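Local coordinates for TarM (PDB 4X7R), which belongs to the GT-B clan of glycosyltransferases and holds uridine-5'-diphosphate among its bound ligands in this model, at residues H252-D257 against A261-E266; T399-G404 against I441-I446; F23-E28 against I224-G229. The protein carries 1 engineered substitution. All blocks are in the same frame, centred on the assembly; numbering follows the deposited sequence.

Contact 1 of 3, residues H252-D257 against A261-E266; sequences HHENFD and AFKKSE
The Phe262 ring runs alongside the two imidazoles of His252 and His253, making a small aromatic cluster on a loop that doubles back before helix 264-271 in the N-terminal Rossmann-like half of this GT-B fold. With His252 it meets rim to rim, Phe262 CD1 lying 3.6 Å from His252 CD2 and the planes only 8° apart, so neither ring covers the other. His253 leans more, its CD2 3.6 Å from Phe262 CE1 and its plane turned 35° from the phenyl. The His252 side chain reaches its place with CG between the backbone N and carbonyl carbon (chi1 62°), which lays the imidazole beside Phe262. Polar ring atoms are held from outside: His252 by Gln286 and Gln293, His253 by Asn251 and Gln293.

The backbones themselves form a single antiparallel bridge, His253 opposite Phe262 as a non-hydrogen-bonded pair. Lys263 N donates to His252 O at 2.9 Å, and Glu254 N gives a nearly straight bond to Ala261 O at 2.7 Å. Asp257 OD2 adds a weak bond from Ala261 N, while its OD1 is taken by Thr259.

Lys263, in the N-cap position of helix 264-271, sends its long side chain back over the loop. Its ammonium bonds to Asn251 O, weakly to His253 O, and to Asn255 OD1, 2.8 Å from NZ; this last approach comes from above the amide's carbonyl plane rather than along a lone pair. Three oxygens thus gather round one charge. Glu254, alongside the same lysine, lays its CG against Phe262 O, and a water links its carboxylate to the helix start, accepting from Lys264 N at 3.1 Å and donating weakly to Glu254 OE2.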
loop_
_atom_site.group_PDB
_atom_site.type_symbol
_atom_site.label_atom_id
_atom_site.label_comp_id
_atom_site.label_asym_id
_atom_site.label_seq_id
_atom_site.Cartn_x
_atom_site.Cartn_y
_atom_site.Cartn_z
ATOM N N HIS A 252 5.728 -13.200 9.661
ATOM C CA HIS A 252 6.213 -12.435 10.808
ATOM C C HIS A 252 7.735 -12.563 11.038
ATOM O O HIS A 252 8.294 -11.839 11.861
ATOM C CB HIS A 252 5.422 -12.803 12.059
ATOM C CG HIS A 252 5.580 -14.249 12.431
ATOM N ND1 HIS A 252 5.141 -15.268 11.583
ATOM C CD2 HIS A 252 6.136 -14.803 13.532
ATOM C CE1 HIS A 252 5.469 -16.398 12.191
ATOM N NE2 HIS A 252 6.067 -16.166 13.371
ATOM N N HIS A 253 8.409 -13.467 10.331
ATOM C CA HIS A 253 9.858 -13.555 10.477
ATOM C C HIS A 253 10.486 -12.467 9.607
ATOM O O HIS A 253 9.899 -12.062 8.583
ATOM C CB HIS A 253 10.409 -14.911 10.011
ATOM C CG HIS A 253 9.898 -16.081 10.775
ATOM N ND1 HIS A 253 8.716 -16.732 10.402
ATOM C CD2 HIS A 253 10.469 -16.759 11.798
ATOM C CE1 HIS A 253 8.583 -17.752 11.239
ATOM N NE2 HIS A 253 9.614 -17.814 12.096
ATOM N N GLU A 254 11.689 -12.016 10.002
ATOM C CA GLU A 254 12.454 -11.050 9.225
ATOM C C GLU A 254 12.855 -11.694 7.894
ATOM O O GLU A 254 13.250 -12.871 7.848
ATOM C CB GLU A 254 13.709 -10.583 9.988
ATOM C CG GLU A 254 13.444 -9.416 10.923
ATOM C CD GLU A 254 13.471 -8.028 10.315
ATOM O OE1 GLU A 254 12.768 -7.784 9.308
ATOM O OE2 GLU A 254 14.169 -7.162 10.887
ATOM N N ASN A 255 12.661 -10.935 6.814
ATOM C CA ASN A 255 12.982 -11.337 5.448
ATOM C C ASN A 255 14.469 -11.345 5.295
ATOM O O ASN A 255 15.140 -10.530 5.929
ATOM C CB ASN A 255 12.385 -10.349 4.450
ATOM C CG ASN A 255 10.890 -10.178 4.592
ATOM O OD1 ASN A 255 10.141 -11.128 4.861
ATOM N ND2 ASN A 255 10.424 -8.963 4.370
ATOM N N PHE A 256 14.986 -12.263 4.456
ATOM C CA PHE A 256 16.421 -12.415 4.153
ATOM C C PHE A 256 17.279 -12.483 5.428
ATOM O O PHE A 256 18.283 -11.785 5.554
ATOM C CB PHE A 256 16.885 -11.317 3.168
ATOM C CG PHE A 256 15.988 -11.175 1.962
ATOM C CD1 PHE A 256 15.935 -12.172 0.991
ATOM C CD2 PHE A 256 15.172 -10.065 1.810
ATOM C CE1 PHE A 256 15.095 -12.048 -0.114
ATOM C CE2 PHE A 256 14.338 -9.939 0.701
ATOM C CZ PHE A 256 14.307 -10.932 -0.254
ATOM N N ASP A 257 16.839 -13.316 6.381
ATOM C CA ASP A 257 17.483 -13.484 7.678
ATOM C C ASP A 257 17.636 -14.956 8.022
ATOM O O ASP A 257 16.674 -15.729 7.905
ATOM C CB ASP A 257 16.669 -12.751 8.758
ATOM C CG ASP A 257 17.225 -12.881 10.158
ATOM O OD1 ASP A 257 18.208 -12.186 10.471
ATOM O OD2 ASP A 257 16.740 -13.753 10.913
ATOM N N ALA A 261 15.312 -14.029 13.378
ATOM C CA ALA A 261 14.718 -12.767 13.850
ATOM C C ALA A 261 13.261 -12.534 13.383
ATOM O O ALA A 261 12.877 -12.958 12.292
ATOM C CB ALA A 261 15.587 -11.589 13.412
ATOM N N PHE A 262 12.485 -11.822 14.198
ATOM C CA PHE A 262 11.099 -11.452 13.905
ATOM C C PHE A 262 11.026 -10.001 13.489
ATOM O O PHE A 262 11.804 -9.203 13.991
ATOM C CB PHE A 262 10.217 -11.689 15.143
ATOM C CG PHE A 262 10.130 -13.151 15.502
ATOM C CD1 PHE A 262 9.528 -14.063 14.636
ATOM C CD2 PHE A 262 10.676 -13.624 16.683
ATOM C CE1 PHE A 262 9.477 -15.413 14.945
ATOM C CE2 PHE A 262 10.617 -14.985 16.998
ATOM C CZ PHE A 262 10.020 -15.870 16.122
ATOM N N LYS A 263 10.102 -9.653 12.577
ATOM C CA LYS A 263 9.892 -8.262 12.147
ATOM C C LYS A 263 9.418 -7.478 13.376
ATOM O O LYS A 263 8.585 -7.983 14.123
ATOM C CB LYS A 263 8.838 -8.179 11.028
ATOM C CG LYS A 263 9.236 -8.867 9.728
ATOM C CD LYS A 263 8.170 -8.722 8.670
ATOM C CE LYS A 263 8.726 -8.943 7.283
ATOM N NZ LYS A 263 8.181 -10.166 6.618
ATOM N N LYS A 264 10.001 -6.302 13.629
ATOM C CA LYS A 264 9.668 -5.482 14.800
ATOM C C LYS A 264 8.199 -5.124 14.969
ATOM O O LYS A 264 7.668 -5.346 16.051
ATOM C CB LYS A 264 10.583 -4.256 14.961
ATOM C CG LYS A 264 11.576 -4.454 16.116
ATOM C CD LYS A 264 12.994 -4.859 15.697
ATOM C CE LYS A 264 13.252 -6.352 15.794
ATOM N NZ LYS A 264 14.495 -6.729 15.075
ATOM N N SER A 265 7.545 -4.593 13.930
ATOM C CA SER A 265 6.127 -4.184 14.003
ATOM C C SER A 265 5.219 -5.355 14.324
ATOM O O SER A 265 4.486 -5.297 15.308
ATOM C CB SER A 265 5.669 -3.529 12.705
ATOM O OG SER A 265 6.472 -2.414 12.366
ATOM N N GLU A 266 5.329 -6.449 13.534
ATOM C CA GLU A 266 4.544 -7.682 13.717
ATOM C C GLU A 266 4.790 -8.321 15.068
ATOM O O GLU A 266 3.838 -8.804 15.672
ATOM C CB GLU A 266 4.767 -8.678 12.562
ATOM C CG GLU A 266 4.101 -8.237 11.260
ATOM C CD GLU A 266 4.762 -7.116 10.469
ATOM O OE1 GLU A 266 5.862 -6.670 10.857
ATOM O OE2 GLU A 266 4.192 -6.697 9.438
HETATM O O HOH W 1 11.747 -5.314 11.237
#

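Contact 2 of 3, residues T399-G404 against I441-I446; sequences TSQYEG and IENHNI. With 3YW ((2S)-2,3-dihydroxypropyl 2-acetamido-2-deoxy-alpha-D-glucopyranoside), chain F.
Gln401 sets CG beside its backbone N and then bends sharply at chi2 (-85°), which swings its amide out of the loop after strand 395-398; Asn443, with CG trans to N (chi1 -171°), reaches in to meet it. Asn443 and His444 are the two central residues of a type II beta turn, Glu442 to Asn445. The contact joins two loops of the C-terminal Rossmann-like half of the GT-B fold. Asn443 ND2 donates to Gln401 OE1 at 2.7 Å; the acceptor lies in the asparagine amide plane, whereas the donor is tilted somewhat from the glutamine carbonyl plane. The two amides are turned 50° against each other.

Gln401 also places its amide nitrogen over one face of the His444 imidazole, toward the rim, with Gln401 NE2 3.0 Å from His444 NE2. That turn histidine, at the surface, thereby covers the amide end of a buried residue. Leu335 of helix 333-346 and Arg332 also touch this glutamine.

Further along, Glu403 faces the 3YW pocket. The spacing of glutamates that starts here matches the EX7E motif of many GT-B glycosyltransferases. Ser400 OG donates to Glu403 OE2 at 2.6 Å from the anti side, well out of the carboxylate plane, and Lys331 makes a salt bridge to the same oxygen; together they hold OE2 and probably help to set the carboxylate's rotation, with OE1 left facing 3YW. The ligand's O3 is gripped twice, donating to Glu403 OE1 at 2.7 Å and accepting from Gly404 N at 3.0 Å.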
loop_
_atom_site.group_PDB
_atom_site.type_symbol
_atom_site.label_atom_id
_atom_site.label_comp_id
_atom_site.label_asym_id
_atom_site.label_seq_id
_atom_site.Cartn_x
_atom_site.Cartn_y
_atom_site.Cartn_z
ATOM N N THR A 399 8.081 -16.787 -7.576
ATOM C CA THR A 399 9.429 -17.046 -7.056
ATOM C C THR A 399 9.550 -16.401 -5.674
ATOM O O THR A 399 10.618 -16.426 -5.078
ATOM C CB THR A 399 10.535 -16.535 -8.023
ATOM O OG1 THR A 399 10.224 -15.202 -8.441
ATOM C CG2 THR A 399 10.715 -17.431 -9.219
ATOM N N SER A 400 8.451 -15.842 -5.166
ATOM C CA SER A 400 8.391 -15.160 -3.866
ATOM C C SER A 400 8.904 -16.045 -2.734
ATOM O O SER A 400 8.624 -17.246 -2.713
ATOM C CB SER A 400 6.975 -14.684 -3.573
ATOM O OG SER A 400 6.988 -13.850 -2.428
ATOM N N GLN A 401 9.684 -15.453 -1.825
ATOM C CA GLN A 401 10.270 -16.180 -0.697
ATOM C C GLN A 401 9.455 -16.022 0.575
ATOM O O GLN A 401 9.643 -16.805 1.510
ATOM C CB GLN A 401 11.733 -15.749 -0.454
ATOM C CG GLN A 401 12.710 -16.204 -1.543
ATOM C CD GLN A 401 13.264 -17.590 -1.379
ATOM O OE1 GLN A 401 13.256 -18.177 -0.293
ATOM N NE2 GLN A 401 13.832 -18.116 -2.453
ATOM N N TYR A 402 8.616 -14.973 0.655
ATOM C CA TYR A 402 7.808 -14.742 1.851
ATOM C C TYR A 402 6.424 -14.195 1.474
ATOM O O TYR A 402 6.327 -13.253 0.682
ATOM C CB TYR A 402 8.498 -13.758 2.835
ATOM C CG TYR A 402 9.980 -13.999 3.059
ATOM C CD1 TYR A 402 10.424 -14.870 4.053
ATOM C CD2 TYR A 402 10.939 -13.356 2.279
ATOM C CE1 TYR A 402 11.788 -15.099 4.260
ATOM C CE2 TYR A 402 12.302 -13.598 2.460
ATOM C CZ TYR A 402 12.720 -14.462 3.459
ATOM O OH TYR A 402 14.059 -14.700 3.635
ATOM N N GLU A 403 5.363 -14.762 2.063
ATOM C CA GLU A 403 4.000 -14.286 1.867
ATOM C C GLU A 403 3.208 -14.493 3.155
ATOM O O GLU A 403 3.559 -15.338 3.993
ATOM C CB GLU A 403 3.275 -15.032 0.705
ATOM C CG GLU A 403 3.817 -14.847 -0.705
ATOM C CD GLU A 403 3.730 -13.439 -1.268
ATOM O OE1 GLU A 403 2.907 -12.636 -0.772
ATOM O OE2 GLU A 403 4.498 -13.139 -2.210
ATOM N N GLY A 404 2.118 -13.760 3.252
ATOM C CA GLY A 404 1.099 -13.938 4.269
ATOM C C GLY A 404 0.088 -14.909 3.700
ATOM O O GLY A 404 -0.410 -15.797 4.400
ATOM N N ILE A 441 6.987 -26.006 -6.068
ATOM C CA ILE A 441 8.415 -26.234 -6.311
ATOM C C ILE A 441 9.217 -26.053 -5.029
ATOM O O ILE A 441 8.978 -25.106 -4.278
ATOM C CB ILE A 441 8.917 -25.298 -7.461
ATOM C CG1 ILE A 441 8.083 -25.438 -8.759
ATOM C CG2 ILE A 441 10.433 -25.401 -7.721
ATOM C CD1 ILE A 441 7.895 -26.854 -9.329
ATOM N N GLU A 442 10.180 -26.950 -4.794
ATOM C CA GLU A 442 11.096 -26.872 -3.664
ATOM C C GLU A 442 11.792 -25.514 -3.759
ATOM O O GLU A 442 12.271 -25.155 -4.837
ATOM C CB GLU A 442 12.109 -28.024 -3.733
ATOM C CG GLU A 442 12.885 -28.243 -2.447
ATOM C CD GLU A 442 14.128 -29.102 -2.578
ATOM O OE1 GLU A 442 14.401 -29.615 -3.690
ATOM O OE2 GLU A 442 14.840 -29.252 -1.560
ATOM N N ASN A 443 11.715 -24.704 -2.677
ATOM C CA ASN A 443 12.270 -23.348 -2.607
ATOM C C ASN A 443 13.726 -23.278 -3.075
ATOM O O ASN A 443 14.548 -24.097 -2.650
ATOM C CB ASN A 443 12.115 -22.760 -1.202
ATOM C CG ASN A 443 12.478 -21.299 -1.127
ATOM O OD1 ASN A 443 12.312 -20.552 -2.078
ATOM N ND2 ASN A 443 12.987 -20.857 0.004
ATOM N N HIS A 444 14.015 -22.302 -3.975
ATOM C CA HIS A 444 15.302 -22.016 -4.638
ATOM C C HIS A 444 15.584 -22.893 -5.859
ATOM O O HIS A 444 16.428 -22.519 -6.674
ATOM C CB HIS A 444 16.503 -22.024 -3.668
ATOM C CG HIS A 444 16.493 -20.901 -2.680
ATOM N ND1 HIS A 444 16.084 -21.094 -1.363
ATOM C CD2 HIS A 444 16.825 -19.598 -2.851
ATOM C CE1 HIS A 444 16.187 -19.909 -0.779
ATOM N NE2 HIS A 444 16.626 -18.975 -1.633
ATOM N N ASN A 445 14.906 -24.056 -5.984
ATOM C CA ASN A 445 15.111 -24.999 -7.093
ATOM C C ASN A 445 14.637 -24.420 -8.444
ATOM O O ASN A 445 13.560 -24.766 -8.933
ATOM C CB ASN A 445 14.463 -26.362 -6.784
ATOM C CG ASN A 445 15.014 -27.515 -7.586
ATOM O OD1 ASN A 445 15.578 -27.343 -8.673
ATOM N ND2 ASN A 445 14.805 -28.731 -7.091
ATOM N N ILE A 446 15.468 -23.540 -9.039
ATOM C CA ILE A 446 15.207 -22.870 -10.319
ATOM C C ILE A 446 15.108 -23.828 -11.516
ATOM O O ILE A 446 14.345 -23.553 -12.439
ATOM C CB ILE A 446 16.133 -21.640 -10.569
ATOM C CG1 ILE A 446 17.630 -22.038 -10.711
ATOM C CG2 ILE A 446 15.921 -20.573 -9.481
ATOM C CD1 ILE A 446 18.538 -20.980 -11.375
HETATM O O3A 3YW F . 3.853 -4.988 4.282
HETATM C C4A 3YW F . 1.008 -6.389 2.285
HETATM C C5A 3YW F . 2.429 -6.053 2.667
HETATM O O5 3YW F . -0.946 -8.765 2.310
HETATM C C6A 3YW F . 2.511 -5.359 4.005
HETATM C C5 3YW F . -1.642 -9.525 1.314
HETATM C C6 3YW F . -3.116 -9.358 1.600
HETATM C C4 3YW F . -1.142 -10.966 1.364
HETATM O O6 3YW F . -3.459 -9.808 2.902
HETATM C C3 3YW F . 0.321 -10.979 0.932
HETATM O O4 3YW F . -1.894 -11.778 0.468
HETATM O O3 3YW F . 0.872 -12.295 0.978
HETATM O O7 3YW F . 3.684 -10.840 2.604
HETATM C C7 3YW F . 3.593 -10.237 1.540
HETATM C C8 3YW F . 4.778 -10.009 0.651
HETATM N N2 3YW F . 2.431 -9.753 1.098
HETATM C C2 3YW F . 1.160 -10.005 1.759
HETATM C C1 3YW F . 0.466 -8.684 2.138
HETATM O O1 3YW F . 0.893 -7.543 1.450
HETATM O O2 3YW F . 2.993 -5.219 1.655
#

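Contact 3 of 3, residues F23-E28 against I224-G229; sequences FNRSKE and ICDGPG. With SUS (2-deoxy-3,6-di-O-sulfo-2-(sulfoamino)-alpha-D-glucopyranose), chain C.
Arg25 and Asp226 carry the contact with a buried, end-on salt bridge that spans two layers of the N-terminal Rossmann-like domain. Both terminal nitrogens take part, one to each carboxylate oxygen: Arg25 NH1 to Asp226 OD2 at 2.9 Å, using the syn lone pair, and Arg25 NH2 to Asp226 OD1 at 2.7 Å, from the syn side but somewhat out of the carboxylate plane. Guanidinium and carboxylate lie 22° apart, nearly coplanar, and two roughly parallel bonds of this kind resist rotation of either group. The arginine leaves its helix extended and bends only at chi3 (-55°), which brings the NH1-NH2 edge round to the acid.

Among the hydrogen bonds beyond the pair, the telling one is Asp226 OD1 to His249 NE2. His249 ND1 in turn bonds to 3YW, so Asp226 stands in the second shell and probably helps to orient a ligand-binding histidine, while Arg25 grips Asp226 and probably balances its charge.

Van der Waals packing is slighter. Ile224 lends one methyl, its CG2 3.6 Å from Arg25 NH1, approaching the guanidinium obliquely. Apart from the contact between the segments, Gly229 belongs to the glycan pocket, where its CA makes a close approach of 3.0 Å to O7S of SUS.

In the fold, helix 17-31 packs on the parallel sheet, in which strand 221-225 lies between strands 3-7 and 243-247. Met6 of strand 3-7 touches both Arg25 and Asp226, and Trp487 of the C-terminal helix 480-492, returning to this domain, covers Arg25 and Ile224.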
loop_
_atom_site.group_PDB
_atom_site.type_symbol
_atom_site.label_atom_id
_atom_site.label_comp_id
_atom_site.label_asym_id
_atom_site.label_seq_id
_atom_site.Cartn_x
_atom_site.Cartn_y
_atom_site.Cartn_z
ATOM N N PHE A 23 -9.878 -3.120 0.520
ATOM C CA PHE A 23 -10.938 -2.698 -0.409
ATOM C C PHE A 23 -11.992 -3.800 -0.617
ATOM O O PHE A 23 -13.202 -3.515 -0.669
ATOM C CB PHE A 23 -10.334 -2.309 -1.775
ATOM C CG PHE A 23 -9.481 -1.058 -1.837
ATOM C CD1 PHE A 23 -9.775 0.048 -1.043
ATOM C CD2 PHE A 23 -8.409 -0.968 -2.725
ATOM C CE1 PHE A 23 -8.994 1.207 -1.109
ATOM C CE2 PHE A 23 -7.633 0.193 -2.794
ATOM C CZ PHE A 23 -7.935 1.274 -1.988
ATOM N N ASN A 24 -11.525 -5.059 -0.776
ATOM C CA ASN A 24 -12.422 -6.183 -0.975
ATOM C C ASN A 24 -13.136 -6.520 0.331
ATOM O O ASN A 24 -14.325 -6.822 0.294
ATOM C CB ASN A 24 -11.695 -7.412 -1.552
ATOM C CG ASN A 24 -12.672 -8.440 -2.063
ATOM O OD1 ASN A 24 -13.630 -8.102 -2.750
ATOM N ND2 ASN A 24 -12.466 -9.710 -1.739
ATOM N N ARG A 25 -12.433 -6.419 1.479
ATOM C CA ARG A 25 -13.033 -6.647 2.802
ATOM C C ARG A 25 -14.128 -5.624 3.057
ATOM O O ARG A 25 -15.158 -5.960 3.624
ATOM C CB ARG A 25 -11.973 -6.556 3.916
ATOM C CG ARG A 25 -12.448 -7.229 5.220
ATOM C CD ARG A 25 -11.590 -6.947 6.429
ATOM N NE ARG A 25 -10.184 -7.294 6.198
ATOM C CZ ARG A 25 -9.165 -6.537 6.580
ATOM N NH1 ARG A 25 -9.382 -5.385 7.196
ATOM N NH2 ARG A 25 -7.920 -6.915 6.328
ATOM N N SER A 26 -13.893 -4.355 2.658
ATOM C CA SER A 26 -14.890 -3.293 2.847
ATOM C C SER A 26 -16.134 -3.626 2.050
ATOM O O SER A 26 -17.251 -3.552 2.581
ATOM C CB SER A 26 -14.328 -1.944 2.415
ATOM O OG SER A 26 -15.362 -0.997 2.563
ATOM N N LYS A 27 -15.954 -4.037 0.786
ATOM C CA LYS A 27 -17.084 -4.430 -0.078
ATOM C C LYS A 27 -17.901 -5.564 0.575
ATOM O O LYS A 27 -19.122 -5.488 0.613
ATOM C CB LYS A 27 -16.593 -4.860 -1.473
ATOM C CG LYS A 27 -17.751 -5.296 -2.379
ATOM C CD LYS A 27 -17.342 -6.224 -3.474
ATOM C CE LYS A 27 -17.826 -7.629 -3.229
ATOM N NZ LYS A 27 -16.772 -8.630 -3.576
ATOM N N GLU A 28 -17.219 -6.577 1.133
ATOM C CA GLU A 28 -17.896 -7.719 1.777
ATOM C C GLU A 28 -18.659 -7.330 3.042
ATOM O O GLU A 28 -19.786 -7.777 3.205
ATOM C CB GLU A 28 -16.932 -8.893 2.002
ATOM C CG GLU A 28 -16.461 -9.536 0.703
ATOM C CD GLU A 28 -17.521 -10.101 -0.235
ATOM O OE1 GLU A 28 -18.683 -10.292 0.195
ATOM O OE2 GLU A 28 -17.179 -10.364 -1.411
ATOM N N ILE A 224 -9.962 -2.268 13.112
ATOM C CA ILE A 224 -9.127 -3.320 12.538
ATOM C C ILE A 224 -7.874 -2.635 12.069
ATOM O O ILE A 224 -7.943 -1.765 11.204
ATOM C CB ILE A 224 -9.796 -4.142 11.389
ATOM C CG1 ILE A 224 -11.048 -4.884 11.881
ATOM C CG2 ILE A 224 -8.765 -5.133 10.763
ATOM C CD1 ILE A 224 -11.892 -5.503 10.761
ATOM N N CYS A 225 -6.744 -3.012 12.615
ATOM C CA CYS A 225 -5.519 -2.396 12.177
ATOM C C CYS A 225 -4.824 -3.317 11.199
ATOM O O CYS A 225 -4.450 -4.434 11.559
ATOM C CB CYS A 225 -4.620 -2.020 13.348
ATOM S SG CYS A 225 -3.044 -1.298 12.827
ATOM N N ASP A 226 -4.681 -2.843 9.954
ATOM C CA ASP A 226 -4.048 -3.548 8.839
ATOM C C ASP A 226 -2.592 -3.164 8.656
ATOM O O ASP A 226 -1.742 -4.031 8.432
ATOM C CB ASP A 226 -4.852 -3.313 7.554
ATOM C CG ASP A 226 -6.120 -4.131 7.492
ATOM O OD1 ASP A 226 -6.013 -5.372 7.362
ATOM O OD2 ASP A 226 -7.227 -3.534 7.601
ATOM N N GLY A 227 -2.297 -1.870 8.722
ATOM C CA GLY A 227 -0.917 -1.402 8.601
ATOM C C GLY A 227 -0.174 -1.715 9.881
ATOM O O GLY A 227 -0.580 -1.242 10.943
ATOM N N PRO A 228 0.854 -2.583 9.855
ATOM C CA PRO A 228 1.522 -2.964 11.127
ATOM C C PRO A 228 2.151 -1.817 11.911
ATOM O O PRO A 228 2.079 -1.793 13.147
ATOM C CB PRO A 228 2.552 -4.017 10.690
ATOM C CG PRO A 228 2.782 -3.761 9.217
ATOM C CD PRO A 228 1.450 -3.282 8.692
ATOM N N GLY A 229 2.766 -0.869 11.199
ATOM C CA GLY A 229 3.384 0.281 11.843
ATOM C C GLY A 229 2.349 1.199 12.478
ATOM O O GLY A 229 2.691 2.005 13.353
HETATM N N2 SUS C . 3.530 6.718 10.236
HETATM C C1 SUS C . 5.635 7.186 9.047
HETATM S S1 SUS C . 2.341 7.994 9.971
HETATM C C2 SUS C . 4.287 6.489 8.992
HETATM S S2 SUS C . 6.954 5.875 3.801
HETATM C C3 SUS C . 4.482 4.981 8.723
HETATM O O3 SUS C . 3.208 4.323 8.561
HETATM S S3 SUS C . 2.777 3.295 9.605
HETATM C C4 SUS C . 5.371 4.708 7.502
HETATM O O4 SUS C . 5.645 3.321 7.538
HETATM C C5 SUS C . 6.694 5.549 7.590
HETATM O O5 SUS C . 6.364 6.953 7.813
HETATM C C6 SUS C . 7.510 5.561 6.300
HETATM O O6 SUS C . 6.675 6.078 5.279
HETATM O O1S SUS C . 1.281 7.490 8.996
HETATM O O2S SUS C . 1.748 8.318 11.335
HETATM O O3S SUS C . 3.012 9.233 9.381
HETATM O O4S SUS C . 5.723 6.345 3.019
HETATM O O5S SUS C . 8.191 6.692 3.419
HETATM O O6S SUS C . 7.199 4.390 3.511
HETATM O O7S SUS C . 3.862 2.239 9.663
HETATM O O8S SUS C . 1.452 2.634 9.221
HETATM O O9S SUS C . 2.634 3.956 10.972
#

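How the contacts relate
From the N terminus, contact 3 closes first and spans the most chain: helix 17-31 meets the end of strand 221-225 across 195 intervening residues, which include the ten-stranded antiparallel sheet. Contact 1 then shuts a tight local loop between strand 243-247 and helix 264-271. Contact 2 follows in the C-terminal half, joining the loops after strands 395-398 and 438-441. All three are in series; none nests or crosses. Contact 1 nevertheless touches both of the others. Tyr402 OH probably hydrogen-bonds Phe256 N, tying contact 2 to contact 1 across the two halves, while Pro228 packs on Ser265 and Glu266, joining contact 3 to contact 1. Contacts 2 and 3 stay about 11 Å apart at their nearest atoms.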